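Cytokinin riboside 5'-monophosphate phosphoribohydrolase (Corynebacterium glutamicum, PDB 5ZBL) belongs to the possible lysine decarboxylase family, whose chain folds as a parallel beta sheet flanked by helices. Local coordinates at residues G49-L63 with G80-I92. Sequence-based numbering, arbitrary orientation.
Sequences GGKVGLMGIVADAFL and GELGHEKLTELEI
The carbonyl oxygen of Gly49 takes the backbone N-H of His84, 2.8 Å from O to N, with an N-H...O angle of 151°; Gly83 CA adds a CA-H...O contact to the same oxygen. One residue further on, Lys51 runs beside the 81-83 backbone. Its CG lies between the backbone N and the carbonyl carbon (chi1 58°), and from there the chain stretches out past Gly83 O until NZ reaches Glu81 O at 2.9 Å, almost in line with that C=O. Glu81 sits just past a helix end, in a Schellman motif, where a positive charge would probably be favoured; the Glu85 carboxylate is near but beyond salt-bridge range.

In His84, CG anti to the backbone N (chi1 -172°) carries the imidazole alongside Ala59 and Leu63 of helix 53-64. Leu87 CD2 of its own segment sits over one face, 3.4 Å above the plane and offset toward the rim, and also meets Ala59 CB at 4.1 Å. Leu63 runs antiparallel to the His84 side chain, its CD1 4.0 Å from His84 NE2 and 3.4 Å from Lys86 O. His84 ND1 is buried without a polar partner.

Tyr47, at the end of strand 44-47, touches Ala59, His84 and Leu87, and its hydroxyl hydrogen-bonds Gly50 O. Gly50 and Gly53 are consistent with a Rossmann-type glycine-rich strand-turn-helix. The 80-88 loop lies against that turn and helix 53-64 before the chain enters strand 89-93, outermost in this chain's sheet, next to strand 69-74.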
ATOM      1  N   GLY A  49      -8.790   3.426 -14.805  1.00 38.43           N
ATOM      2  CA  GLY A  49     -10.043   3.875 -15.471  1.00 41.63           C
ATOM      3  C   GLY A  49     -10.745   5.206 -15.109  1.00 41.86           C
ATOM      4  O   GLY A  49     -11.895   5.475 -15.534  1.00 36.08           O
ATOM      5  N   GLY A  50     -10.065   6.063 -14.361  1.00 41.88           N
ATOM      6  CA  GLY A  50     -10.681   7.279 -13.879  1.00 37.88           C
ATOM      7  C   GLY A  50     -10.587   8.384 -14.913  1.00 39.05           C
ATOM      8  O   GLY A  50      -9.803   8.301 -15.874  1.00 35.40           O
ATOM      9  N   LYS A  51     -11.367   9.431 -14.685  1.00 36.57           N
ATOM     10  CA  LYS A  51     -11.374  10.586 -15.524  1.00 41.36           C
ATOM     11  C   LYS A  51     -10.968  11.871 -14.781  1.00 40.13           C
ATOM     12  O   LYS A  51     -11.048  12.927 -15.334  1.00 45.33           O
ATOM     13  CB  LYS A  51     -12.742  10.750 -16.184  1.00 45.88           C
ATOM     14  CG  LYS A  51     -13.914  10.869 -15.212  1.00 52.61           C
ATOM     15  CD  LYS A  51     -15.250  11.068 -15.927  1.00 57.20           C
ATOM     16  CE  LYS A  51     -16.367  11.281 -14.919  1.00 63.25           C
ATOM     17  NZ  LYS A  51     -17.672  11.024 -15.574  1.00 70.83           N
ATOM     18  N   VAL A  52     -10.530  11.804 -13.548  1.00 43.44           N
ATOM     19  CA  VAL A  52     -10.123  13.030 -12.839  1.00 44.01           C
ATOM     20  C   VAL A  52      -8.683  12.877 -12.353  1.00 43.48           C
ATOM     21  O   VAL A  52      -8.111  11.759 -12.286  1.00 38.26           O
ATOM     22  CB  VAL A  52     -11.042  13.401 -11.659  1.00 45.08           C
ATOM     23  CG1 VAL A  52     -12.373  13.923 -12.182  1.00 51.08           C
ATOM     24  CG2 VAL A  52     -11.244  12.236 -10.706  1.00 43.60           C
ATOM     25  N   GLY A  53      -8.103  14.026 -12.070  1.00 36.73           N
ATOM     26  CA  GLY A  53      -6.738  14.125 -11.691  1.00 38.95           C
ATOM     27  C   GLY A  53      -5.812  13.637 -12.773  1.00 34.99           C
ATOM     28  O   GLY A  53      -6.129  13.689 -13.945  1.00 38.44           O
ATOM     29  N   LEU A  54      -4.664  13.153 -12.340  1.00 32.27           N
ATOM     30  CA  LEU A  54      -3.616  12.708 -13.229  1.00 33.56           C
ATOM     31  C   LEU A  54      -4.014  11.414 -13.900  1.00 34.49           C
ATOM     32  O   LEU A  54      -3.486  11.102 -14.939  1.00 36.98           O
ATOM     33  CB  LEU A  54      -2.325  12.494 -12.444  1.00 35.80           C
ATOM     34  CG  LEU A  54      -1.740  13.702 -11.688  1.00 38.01           C
ATOM     35  CD1 LEU A  54      -0.418  13.238 -11.106  1.00 35.47           C
ATOM     36  CD2 LEU A  54      -1.557  14.988 -12.547  1.00 36.24           C
ATOM     37  N   MET A  55      -4.933  10.659 -13.293  1.00 36.72           N
ATOM     38  CA  MET A  55      -5.560   9.524 -13.959  1.00 39.85           C
ATOM     39  C   MET A  55      -6.186   9.992 -15.273  1.00 37.88           C
ATOM     40  O   MET A  55      -5.810   9.491 -16.320  1.00 34.73           O
ATOM     41  CB  MET A  55      -6.572   8.815 -13.061  1.00 40.50           C
ATOM     42  CG  MET A  55      -5.957   7.746 -12.153  1.00 50.27           C
ATOM     43  SD  MET A  55      -7.203   6.919 -11.099  1.00 55.01           S
ATOM     44  CE  MET A  55      -7.315   5.397 -12.024  1.00 54.24           C
ATOM     45  N   GLY A  56      -7.062  10.996 -15.217  1.00 37.09           N
ATOM     46  CA  GLY A  56      -7.676  11.597 -16.422  1.00 38.40           C
ATOM     47  C   GLY A  56      -6.639  12.164 -17.401  1.00 39.23           C
ATOM     48  O   GLY A  56      -6.676  11.896 -18.604  1.00 39.49           O
ATOM     49  N   ILE A  57      -5.669  12.895 -16.866  1.00 37.78           N
ATOM     50  CA  ILE A  57      -4.640  13.474 -17.693  1.00 36.16           C
ATOM     51  C   ILE A  57      -3.844  12.423 -18.471  1.00 36.36           C
ATOM     52  O   ILE A  57      -3.613  12.595 -19.669  1.00 37.31           O
ATOM     53  CB  ILE A  57      -3.652  14.262 -16.851  1.00 35.64           C
ATOM     54  CG1 ILE A  57      -4.320  15.483 -16.194  1.00 41.15           C
ATOM     55  CG2 ILE A  57      -2.473  14.678 -17.693  1.00 36.22           C
ATOM     56  CD1 ILE A  57      -4.933  16.496 -17.138  1.00 40.12           C
ATOM     57  N   VAL A  58      -3.356  11.384 -17.784  1.00 34.94           N
ATOM     58  CA  VAL A  58      -2.488  10.388 -18.443  1.00 35.18           C
ATOM     59  C   VAL A  58      -3.267   9.544 -19.502  1.00 33.20           C
ATOM     60  O   VAL A  58      -2.754   9.238 -20.565  1.00 35.66           O
ATOM     61  CB  VAL A  58      -1.681   9.514 -17.410  1.00 35.23           C
ATOM     62  CG1 VAL A  58      -2.553   8.468 -16.746  1.00 35.98           C
ATOM     63  CG2 VAL A  58      -0.494   8.823 -18.067  1.00 33.23           C
ATOM     64  N   ALA A  59      -4.511   9.203 -19.197  1.00 35.73           N
ATOM     65  CA  ALA A  59      -5.417   8.500 -20.089  1.00 36.87           C
ATOM     66  C   ALA A  59      -5.608   9.340 -21.351  1.00 38.33           C
ATOM     67  O   ALA A  59      -5.349   8.847 -22.439  1.00 36.43           O
ATOM     68  CB  ALA A  59      -6.758   8.237 -19.413  1.00 36.16           C
ATOM     69  N   ASP A  60      -6.000  10.602 -21.177  1.00 36.21           N
ATOM     70  CA  ASP A  60      -6.191  11.558 -22.282  1.00 35.22           C
ATOM     71  C   ASP A  60      -4.978  11.779 -23.127  1.00 35.54           C
ATOM     72  O   ASP A  60      -5.119  12.016 -24.327  1.00 43.22           O
ATOM     73  CB  ASP A  60      -6.606  12.945 -21.742  1.00 38.03           C
ATOM     74  CG  ASP A  60      -8.067  12.995 -21.265  1.00 42.00           C
ATOM     75  OD1 ASP A  60      -8.822  12.003 -21.471  1.00 43.17           O
ATOM     76  OD2 ASP A  60      -8.458  14.028 -20.684  1.00 48.14           O
ATOM     77  N   ALA A  61      -3.792  11.796 -22.513  1.00 32.93           N
ATOM     78  CA  ALA A  61      -2.573  12.094 -23.244  1.00 32.94           C
ATOM     79  C   ALA A  61      -2.119  10.937 -24.102  1.00 33.19           C
ATOM     80  O   ALA A  61      -1.543  11.169 -25.195  1.00 38.76           O
ATOM     81  CB  ALA A  61      -1.453  12.555 -22.312  1.00 32.10           C
ATOM     82  N   PHE A  62      -2.380   9.705 -23.658  1.00 31.80           N
ATOM     83  CA  PHE A  62      -2.027   8.510 -24.450  1.00 36.24           C
ATOM     84  C   PHE A  62      -2.979   8.472 -25.649  1.00 37.72           C
ATOM     85  O   PHE A  62      -2.582   8.200 -26.794  1.00 38.24           O
ATOM     86  CB  PHE A  62      -2.177   7.193 -23.661  1.00 36.08           C
ATOM     87  CG  PHE A  62      -0.924   6.686 -22.995  1.00 34.90           C
ATOM     88  CD1 PHE A  62      -0.543   7.149 -21.745  1.00 33.59           C
ATOM     89  CD2 PHE A  62      -0.204   5.630 -23.546  1.00 36.65           C
ATOM     90  CE1 PHE A  62       0.563   6.624 -21.088  1.00 30.13           C
ATOM     91  CE2 PHE A  62       0.916   5.113 -22.900  1.00 34.30           C
ATOM     92  CZ  PHE A  62       1.273   5.598 -21.650  1.00 32.45           C
ATOM     93  N   LEU A  63      -4.247   8.709 -25.355  1.00 37.93           N
ATOM     94  CA  LEU A  63      -5.272   8.753 -26.387  1.00 44.17           C
ATOM     95  C   LEU A  63      -4.942   9.821 -27.430  1.00 42.36           C
ATOM     96  O   LEU A  63      -4.806   9.499 -28.610  1.00 41.15           O
ATOM     97  CB  LEU A  63      -6.654   8.994 -25.789  1.00 42.18           C
ATOM     98  CG  LEU A  63      -7.226   7.814 -25.000  1.00 43.94           C
ATOM     99  CD1 LEU A  63      -8.539   8.273 -24.368  1.00 46.72           C
ATOM    100  CD2 LEU A  63      -7.419   6.565 -25.870  1.00 43.06           C
ATOM    101  N   GLY A  80     -20.549   4.973  -9.119  1.00 59.28           N
ATOM    102  CA  GLY A  80     -20.156   6.327  -8.734  1.00 63.17           C
ATOM    103  C   GLY A  80     -19.981   7.377  -9.832  1.00 64.50           C
ATOM    104  O   GLY A  80     -19.558   8.489  -9.523  1.00 67.64           O
ATOM    105  N   GLU A  81     -20.273   7.047 -11.097  1.00 64.42           N
ATOM    106  CA  GLU A  81     -20.082   7.963 -12.252  1.00 73.50           C
ATOM    107  C   GLU A  81     -18.587   8.336 -12.548  1.00 68.48           C
ATOM    108  O   GLU A  81     -18.311   9.288 -13.280  1.00 70.87           O
ATOM    109  CB  GLU A  81     -20.977   9.232 -12.128  1.00 79.31           C
ATOM    110  CG  GLU A  81     -22.407   9.103 -12.676  1.00 84.65           C
ATOM    111  CD  GLU A  81     -23.111  10.464 -12.790  1.00 89.16           C
ATOM    112  OE1 GLU A  81     -23.574  10.997 -11.755  1.00 81.98           O
ATOM    113  OE2 GLU A  81     -23.199  11.015 -13.917  1.00 87.40           O
ATOM    114  N   LEU A  82     -17.645   7.540 -12.033  1.00 60.65           N
ATOM    115  CA  LEU A  82     -16.201   7.863 -12.056  1.00 62.69           C
ATOM    116  C   LEU A  82     -15.389   7.330 -13.271  1.00 60.82           C
ATOM    117  O   LEU A  82     -14.205   7.668 -13.422  1.00 64.02           O
ATOM    118  CB  LEU A  82     -15.554   7.327 -10.778  1.00 63.40           C
ATOM    119  CG  LEU A  82     -15.945   8.034  -9.471  1.00 65.92           C
ATOM    120  CD1 LEU A  82     -15.756   7.121  -8.262  1.00 64.11           C
ATOM    121  CD2 LEU A  82     -15.124   9.301  -9.317  1.00 63.09           C
ATOM    122  N   GLY A  83     -16.015   6.516 -14.120  1.00 51.96           N
ATOM    123  CA  GLY A  83     -15.326   5.861 -15.218  1.00 49.57           C
ATOM    124  C   GLY A  83     -15.098   6.790 -16.385  1.00 44.95           C
ATOM    125  O   GLY A  83     -15.913   7.634 -16.672  1.00 46.16           O
ATOM    126  N   HIS A  84     -13.968   6.641 -17.049  1.00 44.70           N
ATOM    127  CA  HIS A  84     -13.667   7.418 -18.252  1.00 47.76           C
ATOM    128  C   HIS A  84     -14.406   6.845 -19.485  1.00 50.07           C
ATOM    129  O   HIS A  84     -14.441   5.630 -19.685  1.00 51.89           O
ATOM    130  CB  HIS A  84     -12.176   7.357 -18.459  1.00 49.44           C
ATOM    131  CG  HIS A  84     -11.665   8.257 -19.528  1.00 45.00           C
ATOM    132  ND1 HIS A  84     -10.802   9.296 -19.269  1.00 47.49           N
ATOM    133  CD2 HIS A  84     -11.836   8.231 -20.859  1.00 40.68           C
ATOM    134  CE1 HIS A  84     -10.449   9.857 -20.401  1.00 43.69           C
ATOM    135  NE2 HIS A  84     -11.067   9.230 -21.383  1.00 45.50           N
ATOM    136  N   GLU A  85     -14.937   7.728 -20.321  1.00 49.88           N
ATOM    137  CA  GLU A  85     -15.964   7.382 -21.326  1.00 50.56           C
ATOM    138  C   GLU A  85     -15.479   7.268 -22.759  1.00 43.66           C
ATOM    139  O   GLU A  85     -16.275   7.008 -23.645  1.00 45.61           O
ATOM    140  CB  GLU A  85     -17.094   8.417 -21.277  1.00 54.30           C
ATOM    141  CG  GLU A  85     -17.550   8.735 -19.852  1.00 59.47           C
ATOM    142  CD  GLU A  85     -18.955   9.304 -19.768  1.00 64.34           C
ATOM    143  OE1 GLU A  85     -19.396   9.971 -20.723  1.00 65.44           O
ATOM    144  OE2 GLU A  85     -19.626   9.066 -18.734  1.00 80.24           O
ATOM    145  N   LYS A  86     -14.190   7.476 -22.992  1.00 40.42           N
ATOM    146  CA  LYS A  86     -13.587   7.402 -24.322  1.00 43.51           C
ATOM    147  C   LYS A  86     -12.268   6.634 -24.400  1.00 40.49           C
ATOM    148  O   LYS A  86     -11.458   6.886 -25.281  1.00 46.34           O
ATOM    149  CB  LYS A  86     -13.413   8.812 -24.894  1.00 52.25           C
ATOM    150  CG  LYS A  86     -14.604   9.749 -24.642  1.00 61.10           C
ATOM    151  CD  LYS A  86     -14.437  11.108 -25.323  1.00 70.76           C
ATOM    152  CE  LYS A  86     -15.782  11.735 -25.673  1.00 78.61           C
ATOM    153  NZ  LYS A  86     -16.400  11.013 -26.833  1.00 89.69           N
ATOM    154  N   LEU A  87     -12.086   5.657 -23.517  1.00 39.66           N
ATOM    155  CA  LEU A  87     -10.977   4.703 -23.586  1.00 36.52           C
ATOM    156  C   LEU A  87     -11.149   3.682 -24.692  1.00 38.41           C
ATOM    157  O   LEU A  87     -12.269   3.345 -25.080  1.00 41.74           O
ATOM    158  CB  LEU A  87     -10.814   3.939 -22.276  1.00 36.16           C
ATOM    159  CG  LEU A  87     -10.742   4.785 -21.014  1.00 36.90           C
ATOM    160  CD1 LEU A  87     -10.809   3.872 -19.795  1.00 38.95           C
ATOM    161  CD2 LEU A  87      -9.513   5.684 -21.051  1.00 34.45           C
ATOM    162  N   THR A  88     -10.021   3.156 -25.163  1.00 36.02           N
ATOM    163  CA  THR A  88     -10.021   2.017 -26.076  1.00 36.51           C
ATOM    164  C   THR A  88     -10.880   0.881 -25.502  1.00 40.55           C
ATOM    165  O   THR A  88     -11.636   0.221 -26.217  1.00 41.59           O
ATOM    166  CB  THR A  88      -8.580   1.492 -26.285  1.00 35.73           C
ATOM    167  OG1 THR A  88      -7.669   2.602 -26.454  1.00 34.57           O
ATOM    168  CG2 THR A  88      -8.493   0.482 -27.446  1.00 31.55           C
ATOM    169  N   GLU A  89     -10.739   0.652 -24.198  1.00 41.31           N
ATOM    170  CA  GLU A  89     -11.592  -0.284 -23.481  1.00 43.97           C
ATOM    171  C   GLU A  89     -11.659   0.084 -21.989  1.00 40.66           C
ATOM    172  O   GLU A  89     -10.669   0.503 -21.405  1.00 38.71           O
ATOM    173  CB  GLU A  89     -11.001  -1.676 -23.614  1.00 49.00           C
ATOM    174  CG  GLU A  89     -11.967  -2.830 -23.478  1.00 56.20           C
ATOM    175  CD  GLU A  89     -11.280  -4.144 -23.869  1.00 67.19           C
ATOM    176  OE1 GLU A  89     -10.941  -4.322 -25.074  1.00 76.35           O
ATOM    177  OE2 GLU A  89     -11.035  -4.979 -22.967  1.00 68.60           O
ATOM    178  N   LEU A  90     -12.819  -0.131 -21.386  1.00 36.34           N
ATOM    179  CA  LEU A  90     -12.999  -0.022 -19.977  1.00 38.93           C
ATOM    180  C   LEU A  90     -13.518  -1.369 -19.486  1.00 39.21           C
ATOM    181  O   LEU A  90     -14.618  -1.743 -19.801  1.00 39.24           O
ATOM    182  CB  LEU A  90     -13.949   1.142 -19.635  1.00 38.53           C
ATOM    183  CG  LEU A  90     -14.334   1.335 -18.143  1.00 39.90           C
ATOM    184  CD1 LEU A  90     -13.085   1.344 -17.271  1.00 40.54           C
ATOM    185  CD2 LEU A  90     -15.160   2.604 -17.929  1.00 39.03           C
ATOM    186  N   GLU A  91     -12.696  -2.092 -18.728  1.00 42.93           N
ATOM    187  CA  GLU A  91     -13.105  -3.361 -18.112  1.00 47.69           C
ATOM    188  C   GLU A  91     -13.697  -3.107 -16.710  1.00 42.25           C
ATOM    189  O   GLU A  91     -12.996  -2.570 -15.848  1.00 35.88           O
ATOM    190  CB  GLU A  91     -11.922  -4.312 -17.992  1.00 49.12           C
ATOM    191  CG  GLU A  91     -11.197  -4.477 -19.304  1.00 60.94           C
ATOM    192  CD  GLU A  91     -10.262  -5.679 -19.353  1.00 64.87           C
ATOM    193  OE1 GLU A  91     -10.232  -6.484 -18.403  1.00 64.71           O
ATOM    194  OE2 GLU A  91      -9.543  -5.827 -20.372  1.00 74.16           O
ATOM    195  N   ILE A  92     -14.960  -3.496 -16.523  1.00 37.64           N
ATOM    196  CA  ILE A  92     -15.661  -3.516 -15.224  1.00 39.46           C
ATOM    197  C   ILE A  92     -15.603  -4.899 -14.591  1.00 38.74           C
ATOM    198  O   ILE A  92     -16.092  -5.891 -15.177  1.00 38.72           O
ATOM    199  CB  ILE A  92     -17.127  -3.086 -15.366  1.00 38.19           C
ATOM    200  CG1 ILE A  92     -17.195  -1.751 -16.123  1.00 39.26           C
ATOM    201  CG2 ILE A  92     -17.789  -2.874 -14.000  1.00 39.17           C
ATOM    202  CD1 ILE A  92     -18.616  -1.344 -16.431  1.00 40.41           C
TER